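Local coordinates for Lmo0131 protein (Listeria monocytogenes, PDB 4Q6J) that is of unknown function but carries an EAL domain, the fold of phosphodiesterases that cleave cyclic di-GMP, an activity it may share, at residues I50-P53 with I54-F57; Q70-V73 with A74-I78; I137-K140 with N141-I145. One frame throughout, in Å; residues are numbered along the deposited sequence. Where two conformers were deposited one is given.

In the fold
All three contacts are local ones within a single EAL domain, a barrel of the TIM type, and they follow one another along the chain. Interaction 1 opens helix 53-62 just behind the short strand 50-51; interaction 2 lies in the next helix, 66-83, with centres about 17 Å apart. Interaction 3, in helix 136-146, is about 19 Å from interaction 2 and 29 Å from interaction 1, centre to centre. None touches another. What joins them is the curled sheet: strand 50-51 pairs with 35-45, helix 66-83 packs on 20-29 and 89-95, and helix 136-146 on 122-127. Interactions 2 and 3 thus belong to the barrel's helical coat, whereas interaction 1 alone meets a second subunit.

Interaction 1 of 3, residues I50-P53 with I54-F57; sequences ILAP and IDFF
Phe56 folds back over the residues that start its own helix, in a strand-to-helix turn of the EAL barrel where strand 50-51 gives way to helix 53-62 with Ala52 at the N-cap. The closer packing centres on this ring. Its CG sits between the backbone N and the carbonyl carbon (chi1 66°), and this swings the ring back toward the preceding turn. Pro53 CA lies over one face, 3.8 Å from the centroid of the Phe56 ring, a CH-pi contact made by the backbone carbon. The two side chains run alongside each other in the same direction, Pro53 CD coming to 4.1 Å from Phe56 CE1. On the strand side, Leu51 CB meets Phe56 CD1 at 3.8 Å, while Leu51 CG rests on the CB of Asp55.

The other side of the turn is looser. Ile54 sends its CG1 branch away, and Ala52 CB comes no nearer than 4.3 Å to Ile54 CG2. Phe57 likewise carries its ring outward from the turn. Ile54 and Asp55 both pack on Ile54 of the second subunit, so this looser surface takes part in a contact between subunits; the Asp55 carboxylates of the two chains also come close there, which would probably raise the affinity of one for a proton.

Pro53 has no amide hydrogen to offer, and the bond that closes the first turn comes from Asp55: Asp55 N donates to Ala52 O at 2.9 Å, with an N-H...O angle of 147° and the donor tilted 34° from the carbonyl plane.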
ATOM      1  N   ILE B  50       1.173 -19.284 -23.560  1.00 28.13           N
ATOM      2  CA  ILE B  50       2.315 -18.510 -23.061  1.00 17.40           C
ATOM      3  C   ILE B  50       1.779 -17.320 -22.281  1.00 23.07           C
ATOM      4  O   ILE B  50       1.025 -16.507 -22.817  1.00 35.75           O
ATOM      5  CB  ILE B  50       3.282 -18.052 -24.201  1.00 21.67           C
ATOM      6  CG1 ILE B  50       3.673 -19.250 -25.055  1.00 21.22           C
ATOM      7  CG2 ILE B  50       4.556 -17.449 -23.633  1.00 23.02           C
ATOM      8  CD1 ILE B  50       4.793 -19.025 -25.961  1.00 23.72           C
ATOM      9  N   LEU B  51       2.157 -17.230 -21.011  1.00 22.36           N
ATOM     10  CA  LEU B  51       1.642 -16.220 -20.091  1.00 25.37           C
ATOM     11  C   LEU B  51       2.640 -15.103 -19.806  1.00 25.27           C
ATOM     12  O   LEU B  51       3.844 -15.339 -19.750  1.00 26.87           O
ATOM     13  CB  LEU B  51       1.240 -16.880 -18.762  1.00 27.55           C
ATOM     14  CG  LEU B  51      -0.236 -17.148 -18.403  1.00 28.25           C
ATOM     15  CD1 LEU B  51      -0.998 -17.718 -19.557  1.00 27.21           C
ATOM     16  CD2 LEU B  51      -0.346 -18.069 -17.215  1.00 17.46           C
ATOM     17  N   ALA B  52       2.095 -13.896 -19.634  1.00 28.49           N
ATOM     18  CA  ALA B  52       2.797 -12.687 -19.192  1.00 31.19           C
ATOM     19  C   ALA B  52       2.804 -12.583 -17.650  1.00 27.39           C
ATOM     20  O   ALA B  52       1.892 -13.083 -17.006  1.00 22.56           O
ATOM     21  CB  ALA B  52       2.122 -11.474 -19.812  1.00 30.37           C
ATOM     22  N   PRO B  53       3.832 -11.940 -17.054  1.00 31.41           N
ATOM     23  CA  PRO B  53       4.071 -11.896 -15.597  1.00 22.07           C
ATOM     24  C   PRO B  53       2.891 -11.452 -14.728  1.00 22.16           C
ATOM     25  O   PRO B  53       2.767 -11.858 -13.580  1.00 25.42           O
ATOM     26  CB  PRO B  53       5.178 -10.864 -15.477  1.00 27.69           C
ATOM     27  CG  PRO B  53       5.851 -10.901 -16.730  1.00 22.32           C
ATOM     28  CD  PRO B  53       4.850 -11.159 -17.767  1.00 27.71           C
ATOM     29  N   ILE B  54       2.039 -10.611 -15.287  1.00 24.22           N
ATOM     30  CA  ILE B  54       0.865 -10.113 -14.587  1.00 26.23           C
ATOM     31  C   ILE B  54      -0.113 -11.232 -14.221  1.00 26.67           C
ATOM     32  O   ILE B  54      -0.794 -11.178 -13.197  1.00 25.80           O
ATOM     33  CB  ILE B  54       0.163  -9.006 -15.419  1.00 23.12           C
ATOM     34  CG1 ILE B  54      -1.030  -8.424 -14.661  1.00 44.42           C
ATOM     35  CG2 ILE B  54      -0.203  -9.496 -16.815  1.00 28.99           C
ATOM     36  CD1 ILE B  54      -0.860  -6.939 -14.321  1.00 48.85           C
ATOM     37  N   ASP B  55      -0.164 -12.257 -15.059  1.00 27.97           N
ATOM     38  CA  ASP B  55      -0.992 -13.415 -14.794  1.00 27.43           C
ATOM     39  C   ASP B  55      -0.390 -14.378 -13.761  1.00 28.99           C
ATOM     40  O   ASP B  55      -1.022 -14.678 -12.746  1.00 34.86           O
ATOM     41  CB  ASP B  55      -1.291 -14.105 -16.101  1.00 27.75           C
ATOM     42  CG  ASP B  55      -1.799 -13.145 -17.132  1.00 45.02           C
ATOM     43  OD1 ASP B  55      -2.781 -12.433 -16.834  1.00 60.28           O
ATOM     44  OD2 ASP B  55      -1.204 -13.079 -18.224  1.00 48.33           O
ATOM     45  N   PHE B  56       0.845 -14.818 -14.000  1.00 26.09           N
ATOM     46  CA  PHE B  56       1.474 -15.845 -13.166  1.00 26.82           C
ATOM     47  C   PHE B  56       2.259 -15.355 -11.938  1.00 28.54           C
ATOM     48  O   PHE B  56       2.809 -16.175 -11.215  1.00 27.47           O
ATOM     49  CB  PHE B  56       2.315 -16.829 -14.012  1.00 23.92           C
ATOM     50  CG  PHE B  56       3.536 -16.214 -14.677  1.00 26.79           C
ATOM     51  CD1 PHE B  56       3.455 -15.637 -15.937  1.00 27.05           C
ATOM     52  CD2 PHE B  56       4.777 -16.252 -14.059  1.00 27.37           C
ATOM     53  CE1 PHE B  56       4.588 -15.093 -16.546  1.00 27.23           C
ATOM     54  CE2 PHE B  56       5.899 -15.714 -14.672  1.00 21.47           C
ATOM     55  CZ  PHE B  56       5.804 -15.130 -15.899  1.00 21.06           C
ATOM     56  N   PHE B  57       2.216 -14.068 -11.624  0.67 43.31           N
ATOM     57  CA  PHE B  57       3.009 -13.571 -10.501  0.91 36.13           C
ATOM     58  C   PHE B  57       2.633 -14.299  -9.194  0.86 41.01           C
ATOM     59  O   PHE B  57       3.503 -14.652  -8.405  0.69 38.05           O
ATOM     60  CB  PHE B  57       2.892 -12.011 -10.376  0.89 36.54           C
ATOM     61  CG  PHE B  57       2.785 -11.495  -8.957  0.68 37.42           C
ATOM     62  CD1 PHE B  57       3.916 -11.276  -8.199  0.68 44.52           C
ATOM     63  CD2 PHE B  57       1.553 -11.398  -8.350  0.90 27.76           C
ATOM     64  CE1 PHE B  57       3.811 -10.879  -6.886  0.79 39.62           C
ATOM     65  CE2 PHE B  57       1.448 -11.011  -7.043  0.83 30.76           C
ATOM     66  CZ  PHE B  57       2.575 -10.748  -6.307  0.89 31.77           C
TER

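Interaction 2 of 3, residues Q70-V73 with A74-I78; sequences QDFV and AETAI. With EDO (1,2-ethanediol), chain P.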
ATOM      1  N   GLN B  70      14.325 -14.750 -11.851  1.00 14.33           N
ATOM      2  CA  GLN B  70      15.329 -13.686 -12.019  1.00 15.30           C
ATOM      3  C   GLN B  70      16.580 -14.238 -12.656  1.00 12.64           C
ATOM      4  O   GLN B  70      17.099 -13.663 -13.585  1.00 14.49           O
ATOM      5  CB  GLN B  70      15.714 -13.008 -10.686  1.00 19.44           C
ATOM      6  CG  GLN B  70      14.682 -12.118 -10.090  1.00 24.37           C
ATOM      7  CD  GLN B  70      14.150 -11.044 -11.032  1.00 17.12           C
ATOM      8  OE1 GLN B  70      14.882 -10.434 -11.823  1.00 15.10           O
ATOM      9  NE2 GLN B  70      12.856 -10.820 -10.950  1.00 15.89           N
ATOM     10  N   ASP B  71      17.048 -15.371 -12.129  1.00 14.94           N
ATOM     11  CA  ASP B  71      18.254 -16.008 -12.617  1.00 13.72           C
ATOM     12  C   ASP B  71      18.085 -16.325 -14.105  1.00 13.52           C
ATOM     13  O   ASP B  71      18.952 -16.011 -14.919  1.00 15.42           O
ATOM     14  CB  ASP B  71      18.571 -17.275 -11.794  1.00 15.82           C
ATOM     15  CG  ASP B  71      19.160 -16.978 -10.390  1.00 14.41           C
ATOM     16  OD1 ASP B  71      19.410 -15.815 -10.013  1.00 14.01           O
ATOM     17  OD2 ASP B  71      19.386 -17.946  -9.638  1.00 18.11           O
ATOM     18  N   PHE B  72      16.945 -16.917 -14.454  1.00 15.18           N
ATOM     19  CA  PHE B  72      16.613 -17.201 -15.846  1.00 12.83           C
ATOM     20  C   PHE B  72      16.734 -15.929 -16.691  1.00 15.77           C
ATOM     21  O   PHE B  72      17.432 -15.902 -17.705  1.00 13.88           O
ATOM     22  CB  PHE B  72      15.182 -17.776 -15.984  1.00 15.00           C
ATOM     23  CG  PHE B  72      14.704 -17.852 -17.429  1.00 18.52           C
ATOM     24  CD1 PHE B  72      14.929 -18.979 -18.198  1.00 14.49           C
ATOM     25  CD2 PHE B  72      14.079 -16.773 -18.033  1.00 15.24           C
ATOM     26  CE1 PHE B  72      14.514 -19.014 -19.527  1.00 16.77           C
ATOM     27  CE2 PHE B  72      13.686 -16.811 -19.340  1.00 15.70           C
ATOM     28  CZ  PHE B  72      13.900 -17.911 -20.086  1.00 18.97           C
ATOM     29  N   VAL B  73      16.028 -14.883 -16.263  1.00 14.28           N
ATOM     30  CA  VAL B  73      16.007 -13.602 -16.959  1.00 14.64           C
ATOM     31  C   VAL B  73      17.431 -13.068 -17.154  1.00 14.12           C
ATOM     32  O   VAL B  73      17.794 -12.691 -18.245  1.00 12.94           O
ATOM     33  CB  VAL B  73      15.101 -12.601 -16.198  1.00 17.14           C
ATOM     34  CG1 VAL B  73      15.264 -11.198 -16.685  1.00 15.99           C
ATOM     35  CG2 VAL B  73      13.659 -13.055 -16.319  1.00 11.53           C
ATOM     36  N   ALA B  74      18.247 -13.079 -16.113  1.00 11.20           N
ATOM     37  CA  ALA B  74      19.580 -12.534 -16.249  1.00 12.30           C
ATOM     38  C   ALA B  74      20.482 -13.377 -17.144  1.00 12.16           C
ATOM     39  O   ALA B  74      21.215 -12.849 -17.981  1.00 13.45           O
ATOM     40  CB  ALA B  74      20.199 -12.343 -14.916  1.00 15.50           C
ATOM     41  N   GLU B  75      20.442 -14.685 -16.972  1.00 11.18           N
ATOM     42  CA  GLU B  75      21.305 -15.532 -17.775  1.00 15.74           C
ATOM     43  C   GLU B  75      20.943 -15.559 -19.257  1.00 12.85           C
ATOM     44  O   GLU B  75      21.814 -15.509 -20.119  1.00 13.59           O
ATOM     45  CB  GLU B  75      21.340 -16.927 -17.182  1.00 20.96           C
ATOM     46  CG  GLU B  75      21.746 -16.817 -15.757  1.00 24.44           C
ATOM     47  CD  GLU B  75      21.895 -18.139 -15.047  1.00 42.09           C
ATOM     48  OE1 GLU B  75      21.896 -19.199 -15.723  1.00 47.04           O
ATOM     49  OE2 GLU B  75      22.020 -18.103 -13.797  1.00 41.34           O
ATOM     50  N   THR B  76      19.652 -15.648 -19.535  1.00 12.09           N
ATOM     51  CA  THR B  76      19.153 -15.592 -20.889  1.00 14.01           C
ATOM     52  C   THR B  76      19.529 -14.263 -21.540  1.00 12.56           C
ATOM     53  O   THR B  76      19.968 -14.236 -22.685  1.00 16.44           O
ATOM     54  CB  THR B  76      17.639 -15.728 -20.902  1.00 13.00           C
ATOM     55  OG1 THR B  76      17.309 -16.923 -20.232  1.00 14.30           O
ATOM     56  CG2 THR B  76      17.104 -15.783 -22.304  1.00 12.70           C
ATOM     57  N   ALA B  77      19.376 -13.167 -20.802  1.00 12.15           N
ATOM     58  CA  ALA B  77      19.697 -11.845 -21.344  1.00 12.80           C
ATOM     59  C   ALA B  77      21.191 -11.720 -21.636  1.00 11.51           C
ATOM     60  O   ALA B  77      21.589 -11.206 -22.673  1.00 12.68           O
ATOM     61  CB  ALA B  77      19.257 -10.738 -20.408  1.00  9.54           C
ATOM     62  N   ILE B  78      22.015 -12.189 -20.721  1.00 14.10           N
ATOM     63  CA  ILE B  78      23.452 -12.092 -20.910  1.00 13.22           C
ATOM     64  C   ILE B  78      23.912 -12.870 -22.147  1.00 15.94           C
ATOM     65  O   ILE B  78      24.720 -12.394 -22.934  1.00 16.05           O
ATOM     66  CB  ILE B  78      24.178 -12.544 -19.643  1.00 11.25           C
ATOM     67  CG1 ILE B  78      24.027 -11.448 -18.588  1.00 14.04           C
ATOM     68  CG2 ILE B  78      25.624 -12.885 -19.939  1.00 10.37           C
ATOM     69  CD1 ILE B  78      24.468 -11.830 -17.218  1.00 13.72           C
TER
HETATM   70  C1  EDO P 305      22.458 -14.051 -12.747  1.00 35.65           C
HETATM   71  O1  EDO P 305      22.008 -15.319 -13.234  1.00 25.73           O
HETATM   72  C2  EDO P 305      21.793 -13.628 -11.429  1.00 33.97           C
HETATM   73  O2  EDO P 305      20.366 -13.807 -11.385  1.00 17.39           O
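Helix 66-83 is one of the helices wrapped around the EAL barrel, and at 70-78 it illustrates how a threonine can fold its hydroxyl back onto the helix that bears it. Thr76 OG1 donates to the carbonyl oxygen of Phe72, one turn earlier, at 2.7 Å. The same Phe72 O also takes the regular helical bond from Thr76 N, so two donors of one residue grip a single acceptor. They reach it differently: the amide comes almost straight in, whereas the hydroxyl stands above the carbonyl plane, 41° out of it. Thr76 OG1 is beside the backbone N and anti to the carbonyl carbon (chi1 -56°), the setting that brings it back to the preceding turn.

The hydroxyl oxygen also sits over the middle of the Phe72 ring, 3.4 Å above its plane. With CG anti to the backbone N (chi1 170°), Phe72 lays its ring under that hydroxyl; the ring also meets Tyr20, the two planes at about 45°, and both Phe72 and Thr76 rest on Leu22 of strand 20-29. Val73 and Ala77, joined by their own backbone bond, turn instead to Ile92 of strand 89-95.

A different face of the helix carries acids. Asp71 and Glu75 are one turn apart, and Asp71 OD1 forms a salt bridge with Arg67, which should ease the crowding of negative charge. A 1,2-ethanediol, probably from the crystallisation liquor, lies beside both acids and is also hydrogen-bonded to Tyr104. Its C1 rests 3.6 Å from the methyl of Ala74, and its O2 donates to Asp71 OD1 at 2.6 Å.

Interaction 3 of 3, residues I137-K140 with N141-I145; sequences IADK and NLRKI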
ATOM      1  N   ILE B 137      21.551   1.319   0.631  1.00 22.22           N
ATOM      2  CA  ILE B 137      22.030  -0.018   0.261  1.00 17.77           C
ATOM      3  C   ILE B 137      21.788  -0.271  -1.222  1.00 16.07           C
ATOM      4  O   ILE B 137      22.681  -0.718  -1.935  1.00 18.55           O
ATOM      5  CB  ILE B 137      21.344  -1.150   1.039  1.00 22.61           C
ATOM      6  CG1 ILE B 137      21.321  -0.837   2.531  1.00 39.06           C
ATOM      7  CG2 ILE B 137      22.075  -2.453   0.822  1.00 15.04           C
ATOM      8  CD1 ILE B 137      22.673  -0.908   3.171  1.00 35.53           C
ATOM      9  N   ALA B 138      20.580   0.018  -1.684  1.00 16.46           N
ATOM     10  CA  ALA B 138      20.268  -0.089  -3.092  1.00 15.28           C
ATOM     11  C   ALA B 138      21.270   0.732  -3.920  1.00 15.33           C
ATOM     12  O   ALA B 138      21.807   0.252  -4.908  1.00 15.88           O
ATOM     13  CB  ALA B 138      18.878   0.381  -3.323  1.00 15.94           C
ATOM     14  N   ASP B 139      21.512   1.969  -3.496  1.00 14.95           N
ATOM     15  CA  ASP B 139      22.424   2.885  -4.159  1.00 14.36           C
ATOM     16  C   ASP B 139      23.785   2.228  -4.324  1.00 14.11           C
ATOM     17  O   ASP B 139      24.313   2.157  -5.419  1.00 14.30           O
ATOM     18  CB  ASP B 139      22.524   4.143  -3.308  1.00 19.98           C
ATOM     19  CG  ASP B 139      23.319   5.230  -3.960  1.00 20.44           C
ATOM     20  OD1 ASP B 139      23.564   5.145  -5.184  1.00 15.62           O
ATOM     21  OD2 ASP B 139      23.681   6.183  -3.230  1.00 22.97           O
ATOM     22  N   LYS B 140      24.319   1.700  -3.225  1.00 14.30           N
ATOM     23  CA  LYS B 140      25.582   0.943  -3.240  1.00 21.96           C
ATOM     24  C   LYS B 140      25.625  -0.321  -4.112  1.00 12.12           C
ATOM     25  O   LYS B 140      26.589  -0.550  -4.813  1.00 14.61           O
ATOM     26  CB  LYS B 140      25.979   0.583  -1.808  1.00 21.85           C
ATOM     27  CG  LYS B 140      27.356  -0.056  -1.690  1.00 33.30           C
ATOM     28  CD  LYS B 140      28.022   0.306  -0.371  1.00 40.36           C
ATOM     29  CE  LYS B 140      29.543   0.126  -0.445  1.00 50.69           C
ATOM     30  NZ  LYS B 140      30.253   1.150  -1.293  1.00 50.97           N
ATOM     31  N   ASN B 141      24.578  -1.129  -4.038  1.00 15.90           N
ATOM     32  CA  ASN B 141      24.396  -2.303  -4.886  1.00 16.16           C
ATOM     33  C   ASN B 141      24.508  -1.962  -6.369  1.00 16.47           C
ATOM     34  O   ASN B 141      25.238  -2.607  -7.107  1.00 15.48           O
ATOM     35  CB  ASN B 141      23.042  -2.968  -4.597  1.00 14.03           C
ATOM     36  CG  ASN B 141      23.059  -3.751  -3.328  1.00 12.99           C
ATOM     37  OD1 ASN B 141      24.115  -4.024  -2.803  1.00 24.43           O
ATOM     38  ND2 ASN B 141      21.903  -4.121  -2.825  1.00 13.94           N
ATOM     39  N   LEU B 142      23.779  -0.921  -6.762  1.00 15.88           N
ATOM     40  CA  LEU B 142      23.773  -0.430  -8.118  1.00 13.34           C
ATOM     41  C   LEU B 142      25.141   0.092  -8.489  1.00 12.45           C
ATOM     42  O   LEU B 142      25.662  -0.263  -9.531  1.00 17.66           O
ATOM     43  CB  LEU B 142      22.717   0.655  -8.274  1.00 12.44           C
ATOM     44  CG  LEU B 142      21.311   0.081  -8.144  1.00 14.79           C
ATOM     45  CD1 LEU B 142      20.289   1.164  -8.004  1.00 14.18           C
ATOM     46  CD2 LEU B 142      21.022  -0.790  -9.336  1.00 16.02           C
ATOM     47  N   ARG B 143      25.720   0.929  -7.646  1.00 14.04           N
ATOM     48  CA  ARG B 143      26.997   1.560  -7.970  1.00 15.19           C
ATOM     49  C   ARG B 143      28.055   0.520  -8.301  1.00 14.73           C
ATOM     50  O   ARG B 143      28.870   0.747  -9.190  1.00 16.28           O
ATOM     51  CB  ARG B 143      27.506   2.483  -6.848  1.00 13.51           C
ATOM     52  CG  ARG B 143      26.687   3.767  -6.555  1.00 28.24           C
ATOM     53  CD  ARG B 143      27.549   4.790  -5.775  1.00 33.71           C
ATOM     54  NE  ARG B 143      26.832   5.707  -4.874  1.00 40.15           N
ATOM     55  CZ  ARG B 143      26.284   6.873  -5.226  1.00 41.13           C
ATOM     56  NH1 ARG B 143      25.686   7.624  -4.312  1.00 52.09           N
ATOM     57  NH2 ARG B 143      26.313   7.284  -6.487  1.00 33.75           N
ATOM     58  N   LYS B 144      28.018  -0.629  -7.624  1.00 16.84           N
ATOM     59  CA  LYS B 144      28.988  -1.701  -7.864  1.00 15.61           C
ATOM     60  C   LYS B 144      28.810  -2.355  -9.199  1.00 15.72           C
ATOM     61  O   LYS B 144      29.783  -2.757  -9.836  1.00 17.78           O
ATOM     62  CB  LYS B 144      28.887  -2.788  -6.820  1.00 17.35           C
ATOM     63  CG  LYS B 144      29.519  -2.396  -5.529  1.00 24.96           C
ATOM     64  CD  LYS B 144      29.143  -3.360  -4.437  1.00 42.67           C
ATOM     65  CE  LYS B 144      29.569  -2.809  -3.088  1.00 38.25           C
ATOM     66  NZ  LYS B 144      29.442  -3.823  -2.034  1.00 36.75           N
ATOM     67  N   ILE B 145      27.567  -2.499  -9.627  0.55 13.26           N
ATOM     68  CA  ILE B 145      27.335  -3.088 -10.928  0.55 12.32           C
ATOM     69  C   ILE B 145      27.612  -2.031 -12.004  0.55 13.42           C
ATOM     70  O   ILE B 145      28.146  -2.341 -13.064  0.55 12.23           O
ATOM     71  CB  ILE B 145      25.932  -3.710 -11.050  0.55 14.56           C
ATOM     72  CG1 ILE B 145      25.803  -4.888 -10.083  0.55 12.67           C
ATOM     73  CG2 ILE B 145      25.687  -4.229 -12.445  0.55 18.31           C
ATOM     74  CD1 ILE B 145      24.605  -5.737 -10.320  0.55 10.33           C
TER
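An i to i+4 salt bridge on the surface of a helix is the main side-chain contact here, within helix 136-146, which packs its other side on strand 122-127 of the barrel. Asp139 OD2 meets Arg143 NH1 at 2.7 Å. The pairing is not the flat, two-pronged kind: the carboxylate and guanidinium planes are 57° apart, and Asp139 OD1 stands 3.2 Å above the guanidinium plane, over its centre. One oxygen thus takes the terminal nitrogen while the other lies on the face of the cation. With Asp139 CG anti to the backbone N (chi1 -174°), the carboxylate bends round toward the following turn; Arg143 stays extended from CG to NE and arrives across it. The backbone ties the same two residues, Arg143 N donating to Asp139 O.

Next to this pair, Lys140 and Lys144 cross with their aliphatic parts, Lys140 CG lying 3.8 Å from Lys144 CE. The Lys140 chain is bent at chi2 and chi4, and its NZ stays 5.1 Å from Lys144 NZ.

Asn141, buried, lies alongside the exposed Ile137, its ND2 4.0 Å from Ile137 CG2, but its amide is spent on other parts of the fold: ND2 donates to Val99 O, and OD1 is hydrogen-bonded to Ser102. Leu142 turns to Ile126 of the barrel strand and, like Asp139, touches Pro171. The chemistry implies a division of labour: the buried amide ties this helix to the end of helix 96-99 and the start of helix 102-115, while outside the Asp139 carboxylate probably offsets part of the positive charge of Lys140, Arg143 and Lys144.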